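Local atomic coordinates of sensor histidine kinase (Rhodopseudomonas palustris, PDB entry 3VA9), a protein that probably acts as a membrane-bound sensor kinase that autophosphorylates a histidine with ATP, this piece being its four-helix-bundle CHASE3 sensor domain. Residues D65-R68 against A69-D73. Numbering follows the deposited sequence.
Sequences DGLR and AVLAD
L67 and L71 meet one helical turn apart, at the C-terminal end of helix 47-70 in the four-helix bundle of the CHASE3 sensor domain. CD1 of L71 lies 3.8 Å from CG of L67 and equally far from CD1 of L67, the two branched side chains crossing at a slant. In L71, CG is anti to the carbonyl carbon (chi1 -48°), a setting that brings it to 3.3 Å from O of L67. Both leucines are buried, as suits branched apolar chains on the inner side of a helix, and L71 also touches Q77 of helix 75-101. Trimming L71 to an alanine here would probably cost L67 the apolar contact with CD1, uncover O of L67 on that side and open a gap beside Q77.

The backbone supports the pair: N of L71 donates to O of L67 at 3.1 Å. N of V70 bonds to O of G66 at 3.1 Å and only weakly to O of L67. L71 is the first residue to depart from helical backbone angles.

Further out, L67 packs on A23 and I27 of helix 18-44 and on I81 of helix 75-101. Exposed R68 suits its place by length, its extended chain carrying NH1 to a salt bridge with D82, and D65 pairs likewise with R85, both ties running to helix 75-101. V70 keeps CG2 beside its own nitrogen, 3.4 Å from O of G66.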
loop_
_atom_site.group_PDB
_atom_site.type_symbol
_atom_site.label_atom_id
_atom_site.label_comp_id
_atom_site.label_asym_id
_atom_site.label_seq_id
_atom_site.Cartn_x
_atom_site.Cartn_y
_atom_site.Cartn_z
ATOM N N ASP A 65 0.106 -9.491 -5.913
ATOM C CA ASP A 65 -0.074 -10.556 -6.912
ATOM C C ASP A 65 0.037 -11.939 -6.255
ATOM O O ASP A 65 -0.723 -12.856 -6.567
ATOM C CB ASP A 65 0.979 -10.470 -8.028
ATOM C CG ASP A 65 0.878 -9.203 -8.863
ATOM O OD1 ASP A 65 -0.193 -8.554 -8.883
ATOM O OD2 ASP A 65 1.892 -8.870 -9.525
ATOM N N GLY A 66 1.003 -12.076 -5.352
ATOM C CA GLY A 66 1.267 -13.334 -4.675
ATOM C C GLY A 66 0.287 -13.686 -3.571
ATOM O O GLY A 66 -0.051 -14.851 -3.382
ATOM N N LEU A 67 -0.156 -12.683 -2.821
ATOM C CA LEU A 67 -1.172 -12.902 -1.805
ATOM C C LEU A 67 -2.410 -13.433 -2.496
ATOM O O LEU A 67 -3.078 -14.344 -2.003
ATOM C CB LEU A 67 -1.502 -11.592 -1.092
ATOM C CG LEU A 67 -2.696 -11.603 -0.140
ATOM C CD1 LEU A 67 -2.421 -12.495 1.064
ATOM C CD2 LEU A 67 -3.034 -10.186 0.297
ATOM N N ARG A 68 -2.704 -12.857 -3.657
ATOM C CA ARG A 68 -3.871 -13.245 -4.433
ATOM C C ARG A 68 -3.779 -14.707 -4.857
ATOM O O ARG A 68 -4.795 -15.383 -5.018
ATOM C CB ARG A 68 -4.026 -12.344 -5.658
ATOM C CG ARG A 68 -5.163 -12.767 -6.577
ATOM C CD ARG A 68 -5.283 -11.863 -7.790
ATOM N NE ARG A 68 -6.418 -12.241 -8.629
ATOM C CZ ARG A 68 -7.660 -11.796 -8.458
ATOM N NH1 ARG A 68 -7.930 -10.953 -7.473
ATOM N NH2 ARG A 68 -8.630 -12.197 -9.268
ATOM N N ALA A 69 -2.552 -15.186 -5.033
ATOM C CA ALA A 69 -2.325 -16.576 -5.409
ATOM C C ALA A 69 -2.535 -17.520 -4.223
ATOM O O ALA A 69 -2.896 -18.678 -4.403
ATOM C CB ALA A 69 -0.930 -16.749 -5.998
ATOM N N VAL A 70 -2.307 -17.017 -3.014
ATOM C CA VAL A 70 -2.506 -17.800 -1.798
ATOM C C VAL A 70 -3.993 -17.935 -1.492
ATOM O O VAL A 70 -4.440 -18.950 -0.958
ATOM C CB VAL A 70 -1.802 -17.149 -0.586
ATOM C CG1 VAL A 70 -2.117 -17.906 0.702
ATOM C CG2 VAL A 70 -0.305 -17.080 -0.818
ATOM N N LEU A 71 -4.759 -16.910 -1.851
ATOM C CA LEU A 71 -6.177 -16.863 -1.512
ATOM C C LEU A 71 -7.050 -17.303 -2.680
ATOM O O LEU A 71 -8.260 -17.092 -2.673
ATOM C CB LEU A 71 -6.567 -15.450 -1.066
ATOM C CG LEU A 71 -5.654 -14.785 -0.029
ATOM C CD1 LEU A 71 -6.068 -13.336 0.203
ATOM C CD2 LEU A 71 -5.628 -15.572 1.284
ATOM N N ALA A 72 -6.431 -17.930 -3.674
ATOM C CA ALA A 72 -7.117 -18.299 -4.909
ATOM C C ALA A 72 -8.383 -19.136 -4.696
ATOM O O ALA A 72 -9.322 -19.056 -5.489
ATOM C CB ALA A 72 -6.154 -19.014 -5.854
ATOM N N ASP A 73 -8.408 -19.929 -3.626
ATOM C CA ASP A 73 -9.522 -20.848 -3.376
ATOM C C ASP A 73 -10.480 -20.366 -2.285
ATOM O O ASP A 73 -11.118 -21.175 -1.608
ATOM C CB ASP A 73 -8.996 -22.242 -3.020
ATOM C CG ASP A 73 -8.305 -22.920 -4.187
ATOM O OD1 ASP A 73 -8.523 -22.487 -5.338
ATOM O OD2 ASP A 73 -7.547 -23.887 -3.953
#